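Local coordinates for alpha-/beta-galactoside alpha-2,3-sialyltransferase (Photobacterium phosphoreum, PDB 2ZWI), which probably transfers sialic acid from a CMP-linked donor to alpha- or beta-galactosides in alpha-2,3 linkage, and belongs to a sialyltransferase family of the GT-B clan, at residues V89-I92 and I93-I96; P183-S186 and L187-I191; E223-K226 and E227-A231; I240-N243 and S244-T248. All blocks are in the same frame, centred on the assembly; numbering follows the deposited sequence.

Contact 1: V89-I92 and I93-I96; sequences VVNI and IKSI
Val89 and Ile93 pack side by side, one turn apart, on helix 86-98. This helix is the crossover of a beta-alpha-beta unit made with parallel strands 74-82 and 104-110. The tight part faces the sheet. Val89 CG2 meets Ile93 CD1 at 3.8 Å, and both side chains touch Ile79 and Leu107. Ile92 and Ile96 form a second buried pair. Ile92 CG2 lies 4.0 Å from Ile96 CD1, and Leu65 of helix 58-70 touches both residues. In Ile96, CG1 sits beside the backbone N (chi1 -63°), which brings it back against the previous turn, 3.4 Å from Ile92 O. Along the backbone, Ile93 N gives an almost straight hydrogen bond to Val89 O (2.8 Å, 173°).

The other side is looser and partly exposed. Asn91 OD1 only brushes Lys94 CE, at 3.7 Å, while Asn91 ND2 is hydrogen-bonded to Val87 O. The lysine chain kinks beyond CG, and its NZ ends farther off. Asn91 O accepts Ser95 N at 3.2 Å, from above the carbonyl plane. A second hydrogen bond is doubtful, as it rests on one of two Ser95 conformers: OG to Asn91 O, 2.8 Å, nearly along the C=O axis.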
loop_
_atom_site.group_PDB
_atom_site.type_symbol
_atom_site.label_atom_id
_atom_site.label_comp_id
_atom_site.label_asym_id
_atom_site.label_seq_id
_atom_site.Cartn_x
_atom_site.Cartn_y
_atom_site.Cartn_z
ATOM N N VAL A 89 12.459 6.411 -7.502
ATOM C CA VAL A 89 13.727 6.317 -6.761
ATOM C C VAL A 89 14.947 6.123 -7.685
ATOM O O VAL A 89 16.010 6.663 -7.405
ATOM C CB VAL A 89 13.691 5.406 -5.446
ATOM C CG1 VAL A 89 12.329 4.781 -5.183
ATOM C CG2 VAL A 89 14.849 4.412 -5.367
ATOM N N VAL A 90 14.776 5.417 -8.802
ATOM C CA VAL A 90 15.826 5.345 -9.841
ATOM C C VAL A 90 16.333 6.743 -10.249
ATOM O O VAL A 90 17.544 6.995 -10.292
ATOM C CB VAL A 90 15.345 4.574 -11.111
ATOM C CG1 VAL A 90 16.352 4.724 -12.257
ATOM C CG2 VAL A 90 15.126 3.094 -10.797
ATOM N N ASN A 91 15.402 7.651 -10.535
ATOM C CA ASN A 91 15.757 9.004 -10.953
ATOM C C ASN A 91 16.398 9.843 -9.838
ATOM O O ASN A 91 17.229 10.708 -10.108
ATOM C CB ASN A 91 14.540 9.711 -11.553
ATOM C CG ASN A 91 14.325 9.347 -13.009
ATOM O OD1 ASN A 91 14.955 9.927 -13.901
ATOM N ND2 ASN A 91 13.441 8.377 -13.264
ATOM N N ILE A 92 16.014 9.570 -8.590
ATOM C CA ILE A 92 16.676 10.181 -7.444
ATOM C C ILE A 92 18.106 9.634 -7.301
ATOM O O ILE A 92 19.055 10.412 -7.153
ATOM C CB ILE A 92 15.839 10.037 -6.133
ATOM C CG1 ILE A 92 14.523 10.824 -6.255
ATOM C CG2 ILE A 92 16.648 10.536 -4.911
ATOM C CD1 ILE A 92 13.370 10.348 -5.324
ATOM N N ILE A 93 18.267 8.311 -7.386
ATOM C CA ILE A 93 19.609 7.698 -7.351
ATOM C C ILE A 93 20.519 8.227 -8.474
ATOM O O ILE A 93 21.679 8.587 -8.237
ATOM C CB ILE A 93 19.565 6.143 -7.422
ATOM C CG1 ILE A 93 18.827 5.543 -6.209
ATOM C CG2 ILE A 93 20.981 5.583 -7.491
ATOM C CD1 ILE A 93 18.497 4.023 -6.351
ATOM N N LYS A 94 19.989 8.238 -9.696
ATOM C CA LYS A 94 20.667 8.801 -10.866
ATOM C C LYS A 94 21.241 10.202 -10.576
ATOM O O LYS A 94 22.412 10.466 -10.848
ATOM C CB LYS A 94 19.681 8.827 -12.049
ATOM C CG LYS A 94 20.213 9.366 -13.387
ATOM C CD LYS A 94 19.542 8.607 -14.548
ATOM C CE LYS A 94 18.375 9.351 -15.179
ATOM N NZ LYS A 94 18.691 9.719 -16.619
ATOM N N SER A 95 20.422 11.075 -9.989
ATOM C CA SER A 95 20.819 12.461 -9.722
ATOM C C SER A 95 21.930 12.557 -8.669
ATOM O O SER A 95 22.882 13.320 -8.840
ATOM C CB SER A 95 19.607 13.297 -9.308
ATOM O OG SER A 95 18.556 13.180 -10.256
ATOM N N ILE A 96 21.807 11.779 -7.592
ATOM C CA ILE A 96 22.843 11.696 -6.546
ATOM C C ILE A 96 24.192 11.178 -7.079
ATOM O O ILE A 96 25.239 11.803 -6.836
ATOM C CB ILE A 96 22.391 10.806 -5.347
ATOM C CG1 ILE A 96 21.163 11.402 -4.656
ATOM C CG2 ILE A 96 23.541 10.611 -4.344
ATOM C CD1 ILE A 96 20.500 10.459 -3.672
#

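Contact 2: P183-S186 and L187-I191; sequences PLTS and LKRVI
Helix 185-191 opens at an N-cap, Leu184, whose carbonyl receives the first bonds of the helix. Lys188 N bonds to Leu184 O at 2.9 Å, close to straight (167°). Leu187 N reaches the same oxygen, but that bond is weak. One residue on, Arg189 N bonds to Thr185 O.

The arginine side chain then folds back over this first turn. A bend at chi3 (-46°) helps turn the guanidinium over the backbone of Thr185 and Ser186. Thr185 O lies under the centre of one face, 4.2 Å from the guanidinium plane. The two ends of the group have different neighbours. Arg189 NH1 comes to 3.6 Å from Thr185 CG2, and NH2 lies 3.7 Å from Ser186 CA. Ser186 OG is hydrogen-bonded to a water at 2.8 Å. The same water is modelled so close to Arg189 NH2 that this second bond is doubtful. Glu132 of helix 128-147 is a further, weak partner for NH2.

Val190 CG2 rests 3.6 Å from Ser186 O. Val190 and Ser186 both pack on Ile135 of helix 128-147. Leu184 and Leu187 contact Phe178 and helix 114-125. This short helix is the crossover of a beta-alpha-beta unit, between parallel strands 168-172 and 195-197, the latter at the edge of the seven-stranded sheet.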
loop_
_atom_site.group_PDB
_atom_site.type_symbol
_atom_site.label_atom_id
_atom_site.label_comp_id
_atom_site.label_asym_id
_atom_site.label_seq_id
_atom_site.Cartn_x
_atom_site.Cartn_y
_atom_site.Cartn_z
ATOM N N PRO A 183 5.743 -20.961 -6.307
ATOM C CA PRO A 183 7.184 -21.193 -6.510
ATOM C C PRO A 183 7.948 -19.883 -6.693
ATOM O O PRO A 183 8.068 -19.374 -7.808
ATOM C CB PRO A 183 7.246 -22.032 -7.800
ATOM C CG PRO A 183 5.816 -22.452 -8.082
ATOM C CD PRO A 183 4.955 -21.387 -7.480
ATOM N N LEU A 184 8.448 -19.336 -5.592
ATOM C CA LEU A 184 9.165 -18.069 -5.640
ATOM C C LEU A 184 10.562 -18.147 -5.016
ATOM O O LEU A 184 11.158 -17.118 -4.666
ATOM C CB LEU A 184 8.329 -16.965 -4.995
ATOM C CG LEU A 184 7.109 -16.445 -5.767
ATOM C CD1 LEU A 184 6.246 -15.543 -4.874
ATOM C CD2 LEU A 184 7.520 -15.704 -7.044
ATOM N N THR A 185 11.085 -19.366 -4.908
ATOM C CA THR A 185 12.418 -19.618 -4.344
ATOM C C THR A 185 13.478 -18.731 -4.992
ATOM O O THR A 185 14.304 -18.139 -4.298
ATOM C CB THR A 185 12.811 -21.130 -4.469
ATOM O OG1 THR A 185 11.858 -21.923 -3.760
ATOM C CG2 THR A 185 14.189 -21.400 -3.865
ATOM N N SER A 186 13.435 -18.622 -6.321
ATOM C CA SER A 186 14.399 -17.810 -7.074
ATOM C C SER A 186 14.498 -16.362 -6.582
ATOM O O SER A 186 15.598 -15.833 -6.421
ATOM C CB SER A 186 14.056 -17.832 -8.556
ATOM O OG SER A 186 14.155 -19.157 -9.052
ATOM N N LEU A 187 13.347 -15.737 -6.345
ATOM C CA LEU A 187 13.287 -14.348 -5.865
ATOM C C LEU A 187 13.600 -14.236 -4.375
ATOM O O LEU A 187 14.265 -13.283 -3.946
ATOM C CB LEU A 187 11.918 -13.724 -6.165
ATOM C CG LEU A 187 11.706 -12.242 -5.821
ATOM C CD1 LEU A 187 12.750 -11.333 -6.478
ATOM C CD2 LEU A 187 10.300 -11.825 -6.228
ATOM N N LYS A 188 13.117 -15.211 -3.604
ATOM C CA LYS A 188 13.369 -15.267 -2.160
ATOM C C LYS A 188 14.872 -15.201 -1.868
ATOM O O LYS A 188 15.309 -14.455 -0.977
ATOM C CB LYS A 188 12.729 -16.530 -1.548
ATOM C CG LYS A 188 12.980 -16.770 -0.050
ATOM C CD LYS A 188 12.447 -15.638 0.830
ATOM C CE LYS A 188 12.453 -16.049 2.301
ATOM N NZ LYS A 188 11.970 -14.962 3.202
ATOM N N ARG A 189 15.661 -15.957 -2.634
ATOM C CA ARG A 189 17.113 -15.969 -2.468
ATOM C C ARG A 189 17.734 -14.595 -2.615
ATOM O O ARG A 189 18.716 -14.298 -1.959
ATOM C CB ARG A 189 17.775 -16.918 -3.462
ATOM C CG ARG A 189 18.036 -18.310 -2.909
ATOM C CD ARG A 189 19.032 -19.065 -3.793
ATOM N NE ARG A 189 18.679 -18.915 -5.197
ATOM C CZ ARG A 189 17.916 -19.769 -5.872
ATOM N NH1 ARG A 189 17.445 -20.866 -5.283
ATOM N NH2 ARG A 189 17.653 -19.534 -7.148
ATOM N N VAL A 190 17.182 -13.777 -3.505
ATOM C CA VAL A 190 17.664 -12.419 -3.708
ATOM C C VAL A 190 17.395 -11.534 -2.473
ATOM O O VAL A 190 18.292 -10.809 -2.011
ATOM C CB VAL A 190 17.064 -11.796 -4.986
ATOM C CG1 VAL A 190 17.618 -10.403 -5.220
ATOM C CG2 VAL A 190 17.331 -12.709 -6.200
ATOM N N ILE A 191 16.190 -11.627 -1.916
ATOM C CA ILE A 191 15.759 -10.668 -0.892
ATOM C C ILE A 191 15.475 -11.194 0.533
ATOM O O ILE A 191 14.974 -10.446 1.366
ATOM C CB ILE A 191 14.540 -9.833 -1.399
ATOM C CG1 ILE A 191 13.411 -10.756 -1.875
ATOM C CG2 ILE A 191 14.986 -8.871 -2.500
ATOM C CD1 ILE A 191 12.170 -10.011 -2.429
HETATM O O HOH W 1 16.118 -21.034 -8.304
#

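Contact 3: E223-K226 and E227-A231; sequences EKIK and EQYKA
Helix 223-230 is held by bonds from Glu227 N, Gln228 N and Tyr229 N to the carbonyls of Glu223, Lys224 and Ile225, the last at 2.9 Å. The Lys230 N to Lys226 O bond that follows is weak.

On the inner side Ile225 lies over Tyr229. Ile225 CD1 makes an i to i+4 CH-pi contact, 3.5 Å from the ring centroid and 20° off the normal. The ring approach is tight on the CE1 side, with CD1 3.3 Å from CE1. Ile225 takes an off-staggered chi1 (-144°), consistent with some strain where CD1 presses on the ring.

Gln228 runs extended, back along the helix. Its OE1 is 3.7 Å from Ile225 CG1, and its NE2 is 3.7 Å from Lys224 CE. On the exposed side Glu223 OE2 and Glu227 OE1 are only 2.8 Å apart, with the carboxylate planes turned 71°. This may favour a proton on one of them, though crystal contacts could contribute.

The Tyr229 side chain is about 6 Å from that of Phe305, which binds CMP. Tyr229 OH bonds to Ala313 O, and Lys226 NZ to Thr311 O. Ile225 and Gln228 touch Phe277 of strand 275-279, and both also reach strand 297-299 at the edge of the six-stranded sheet.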
loop_
_atom_site.group_PDB
_atom_site.type_symbol
_atom_site.label_atom_id
_atom_site.label_comp_id
_atom_site.label_asym_id
_atom_site.label_seq_id
_atom_site.Cartn_x
_atom_site.Cartn_y
_atom_site.Cartn_z
ATOM N N GLU A 223 -12.234 9.443 15.729
ATOM C CA GLU A 223 -13.241 9.605 16.782
ATOM C C GLU A 223 -14.680 9.399 16.289
ATOM O O GLU A 223 -15.422 8.650 16.908
ATOM C CB GLU A 223 -13.088 10.947 17.513
ATOM C CG GLU A 223 -14.004 11.108 18.739
ATOM C CD GLU A 223 -13.857 9.983 19.773
ATOM O OE1 GLU A 223 -12.746 9.389 19.893
ATOM O OE2 GLU A 223 -14.864 9.693 20.477
ATOM N N LYS A 224 -15.056 10.047 15.183
ATOM C CA LYS A 224 -16.417 9.921 14.631
ATOM C C LYS A 224 -16.755 8.470 14.302
ATOM O O LYS A 224 -17.805 7.969 14.690
ATOM C CB LYS A 224 -16.598 10.809 13.394
ATOM C CG LYS A 224 -17.945 10.670 12.666
ATOM C CD LYS A 224 -18.063 11.701 11.559
ATOM C CE LYS A 224 -19.372 11.580 10.787
ATOM N NZ LYS A 224 -19.730 12.861 10.098
ATOM N N ILE A 225 -15.857 7.797 13.588
ATOM C CA ILE A 225 -16.085 6.405 13.191
ATOM C C ILE A 225 -16.159 5.458 14.401
ATOM O O ILE A 225 -17.004 4.561 14.442
ATOM C CB ILE A 225 -15.027 5.944 12.149
ATOM C CG1 ILE A 225 -15.627 4.995 11.102
ATOM C CG2 ILE A 225 -13.761 5.408 12.806
ATOM C CD1 ILE A 225 -16.478 3.859 11.624
ATOM N N LYS A 226 -15.293 5.676 15.390
ATOM C CA LYS A 226 -15.315 4.868 16.597
ATOM C C LYS A 226 -16.632 5.050 17.374
ATOM O O LYS A 226 -17.122 4.101 17.975
ATOM C CB LYS A 226 -14.082 5.151 17.473
ATOM C CG LYS A 226 -12.778 4.686 16.824
ATOM C CD LYS A 226 -11.577 4.768 17.761
ATOM C CE LYS A 226 -10.437 3.911 17.199
ATOM N NZ LYS A 226 -9.182 3.856 18.035
ATOM N N GLU A 227 -17.200 6.257 17.345
ATOM C CA GLU A 227 -18.521 6.507 17.933
ATOM C C GLU A 227 -19.618 5.795 17.142
ATOM O O GLU A 227 -20.552 5.241 17.729
ATOM C CB GLU A 227 -18.817 8.014 17.994
ATOM C CG GLU A 227 -18.058 8.733 19.100
ATOM C CD GLU A 227 -18.117 10.243 18.995
ATOM O OE1 GLU A 227 -17.326 10.902 19.708
ATOM O OE2 GLU A 227 -18.936 10.779 18.214
ATOM N N GLN A 228 -19.495 5.814 15.815
ATOM C CA GLN A 228 -20.441 5.115 14.929
ATOM C C GLN A 228 -20.459 3.598 15.154
ATOM O O GLN A 228 -21.521 2.974 15.147
ATOM C CB GLN A 228 -20.134 5.424 13.466
ATOM C CG GLN A 228 -20.539 6.823 13.022
ATOM C CD GLN A 228 -19.975 7.194 11.654
ATOM O OE1 GLN A 228 -18.929 6.678 11.232
ATOM N NE2 GLN A 228 -20.658 8.092 10.960
ATOM N N TYR A 229 -19.279 3.015 15.345
ATOM C CA TYR A 229 -19.145 1.607 15.683
ATOM C C TYR A 229 -19.943 1.221 16.941
ATOM O O TYR A 229 -20.580 0.170 16.976
ATOM C CB TYR A 229 -17.671 1.246 15.897
ATOM C CG TYR A 229 -16.824 1.109 14.636
ATOM C CD1 TYR A 229 -17.391 0.754 13.410
ATOM C CD2 TYR A 229 -15.436 1.286 14.690
ATOM C CE1 TYR A 229 -16.596 0.615 12.254
ATOM C CE2 TYR A 229 -14.635 1.150 13.536
ATOM C CZ TYR A 229 -15.223 0.815 12.333
ATOM O OH TYR A 229 -14.447 0.674 11.204
ATOM N N LYS A 230 -19.899 2.061 17.976
ATOM C CA LYS A 230 -20.502 1.688 19.254
ATOM C C LYS A 230 -21.934 2.201 19.470
ATOM O O LYS A 230 -22.574 1.861 20.470
ATOM C CB LYS A 230 -19.577 2.068 20.416
ATOM C CG LYS A 230 -19.446 3.551 20.660
ATOM C CD LYS A 230 -18.580 3.815 21.884
ATOM C CE LYS A 230 -18.472 5.298 22.164
ATOM N NZ LYS A 230 -17.508 5.553 23.281
ATOM N N ALA A 231 -22.444 2.976 18.514
ATOM C CA ALA A 231 -23.776 3.585 18.612
ATOM C C ALA A 231 -24.881 2.547 18.818
ATOM O O ALA A 231 -25.850 2.793 19.533
ATOM C CB ALA A 231 -24.063 4.447 17.387
#

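Contact 4: I240-N243 and S244-T248; sequences IGTN and SGTAT. With C5P (cytidine-5'-monophosphate), chain C.
The CMP pocket is bordered by the loop after strand 236-240, where Thr242 and Asn243 fold back on Gly245, Thr246 and Ala247. Gly241 faces the nucleotide. Its carbonyl O accepts C5P N4 at 2.9 Å (N-H...O angle 159°). Ile240 CG2 lies 3.5 Å from the same N4.

Asn243 holds the turn. Its carbonyl O takes two donors: Thr246 N at 2.9 Å, from above the carbonyl plane, and Ala247 N at 3.0 Å, almost straight (173°). Its side chain adds an Asx turn, with Gly245 N bonded to Asn243 OD1 at 3.2 Å. With chi1 at 56°, CG stands between the backbone N and the carbonyl carbon, and chi2 then directs OD1 at Gly245 N. Asn243 ND2 has a weak bond to Ser283 OG, and the side chain touches His281, which binds CMP.

Thr242 crosses Thr246 at about a right angle. Thr242 OG1 is 3.3 Å from Thr246 CB, and Thr242 CG2 is 3.7 Å from Ala247 CB. Thr248 follows as the N-cap of helix 249-259, its OG1 bonded to Gln251 N. A nucleotide beside the loop after a parallel strand is consistent with a GT-B glycosyltransferase, whose C-terminal Rossmann-like domain usually binds the donor nucleotide.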
loop_
_atom_site.group_PDB
_atom_site.type_symbol
_atom_site.label_atom_id
_atom_site.label_comp_id
_atom_site.label_asym_id
_atom_site.label_seq_id
_atom_site.Cartn_x
_atom_site.Cartn_y
_atom_site.Cartn_z
ATOM N N ILE A 240 -16.516 -2.933 1.236
ATOM C CA ILE A 240 -15.422 -2.301 0.495
ATOM C C ILE A 240 -15.841 -2.059 -0.954
ATOM O O ILE A 240 -15.913 -2.982 -1.752
ATOM C CB ILE A 240 -14.106 -3.155 0.546
ATOM C CG1 ILE A 240 -13.645 -3.384 1.995
ATOM C CG2 ILE A 240 -12.972 -2.527 -0.310
ATOM C CD1 ILE A 240 -13.624 -2.119 2.842
ATOM N N GLY A 241 -16.117 -0.800 -1.276
ATOM C CA GLY A 241 -16.537 -0.421 -2.612
ATOM C C GLY A 241 -15.398 -0.336 -3.617
ATOM O O GLY A 241 -14.218 -0.257 -3.249
ATOM N N THR A 242 -15.764 -0.348 -4.898
ATOM C CA THR A 242 -14.792 -0.154 -5.961
ATOM C C THR A 242 -15.235 1.022 -6.850
ATOM O O THR A 242 -16.170 1.745 -6.491
ATOM C CB THR A 242 -14.533 -1.469 -6.760
ATOM O OG1 THR A 242 -13.421 -1.280 -7.637
ATOM C CG2 THR A 242 -15.769 -1.881 -7.582
ATOM N N ASN A 243 -14.565 1.221 -7.986
ATOM C CA ASN A 243 -14.988 2.242 -8.946
ATOM C C ASN A 243 -15.438 1.628 -10.289
ATOM O O ASN A 243 -15.414 0.395 -10.468
ATOM C CB ASN A 243 -13.898 3.319 -9.131
ATOM C CG ASN A 243 -12.564 2.737 -9.562
ATOM O OD1 ASN A 243 -12.494 1.935 -10.490
ATOM N ND2 ASN A 243 -11.496 3.141 -8.888
ATOM N N SER A 244 -15.843 2.478 -11.229
ATOM C CA SER A 244 -16.432 2.002 -12.494
ATOM C C SER A 244 -15.473 1.185 -13.379
ATOM O O SER A 244 -15.910 0.496 -14.299
ATOM C CB SER A 244 -17.040 3.175 -13.268
ATOM O OG SER A 244 -16.063 4.164 -13.504
ATOM N N GLY A 245 -14.175 1.241 -13.097
ATOM C CA GLY A 245 -13.206 0.391 -13.792
ATOM C C GLY A 245 -13.363 -1.091 -13.472
ATOM O O GLY A 245 -12.864 -1.951 -14.208
ATOM N N THR A 246 -14.046 -1.394 -12.367
ATOM C CA THR A 246 -14.233 -2.774 -11.895
ATOM C C THR A 246 -15.707 -3.179 -11.854
ATOM O O THR A 246 -16.053 -4.310 -12.232
ATOM C CB THR A 246 -13.614 -2.983 -10.497
ATOM O OG1 THR A 246 -12.194 -2.800 -10.567
ATOM C CG2 THR A 246 -13.897 -4.375 -9.971
ATOM N N ALA A 247 -16.567 -2.273 -11.387
ATOM C CA ALA A 247 -18.001 -2.582 -11.219
ATOM C C ALA A 247 -18.913 -1.362 -11.368
ATOM O O ALA A 247 -18.490 -0.217 -11.193
ATOM C CB ALA A 247 -18.259 -3.282 -9.868
ATOM N N THR A 248 -20.174 -1.614 -11.690
ATOM C CA THR A 248 -21.154 -0.539 -11.747
ATOM C C THR A 248 -21.752 -0.363 -10.356
ATOM O O THR A 248 -21.561 -1.218 -9.492
ATOM C CB THR A 248 -22.273 -0.860 -12.741
ATOM O OG1 THR A 248 -22.994 -2.000 -12.276
ATOM C CG2 THR A 248 -21.691 -1.148 -14.143
HETATM O O3P C5P C . -9.047 -1.104 -4.813
HETATM P P C5P C . -7.710 -0.556 -5.136
HETATM O O1P C5P C . -6.767 -1.710 -5.298
HETATM O O2P C5P C . -7.837 0.404 -6.288
HETATM O "O5'" C5P C . -7.258 0.255 -3.835
HETATM C "C5'" C5P C . -6.143 1.142 -3.842
HETATM C "C4'" C5P C . -6.210 1.968 -2.568
HETATM O "O4'" C5P C . -7.447 2.704 -2.511
HETATM C "C3'" C5P C . -6.240 1.091 -1.324
HETATM O "O3'" C5P C . -4.929 0.744 -0.895
HETATM C "C2'" C5P C . -6.920 1.975 -0.312
HETATM O "O2'" C5P C . -6.038 3.022 0.108
HETATM C "C1'" C5P C . -7.948 2.693 -1.160
HETATM N N1 C5P C . -9.312 2.151 -1.100
HETATM C C2 C5P C . -10.119 2.502 0.003
HETATM N N3 C5P C . -11.394 2.073 0.077
HETATM C C4 C5P C . -11.911 1.289 -0.892
HETATM C C5 C5P C . -11.146 0.927 -1.995
HETATM C C6 C5P C . -9.823 1.382 -2.079
HETATM O O2 C5P C . -9.651 3.197 0.931
HETATM N N4 C5P C . -13.200 0.890 -0.782
#

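All four contacts are local and lie in series along the chain, so none nests in or crosses another. Contact 1 closes helical turns in the crossover that follows strand 74-82 of the seven-stranded sheet. Contact 2 closes the first turn of a later crossover in the same sheet, with its centre about 26 Å from that of contact 1. The chain then passes to the six-stranded sheet. Contact 3 closes turns of helix 223-230, on the opposite side of the chain's centre from contacts 1 and 2. Contact 4 closes a loop turn after strand 236-240, next to the nucleotide, and its nearest atoms are about 9 Å from contact 3.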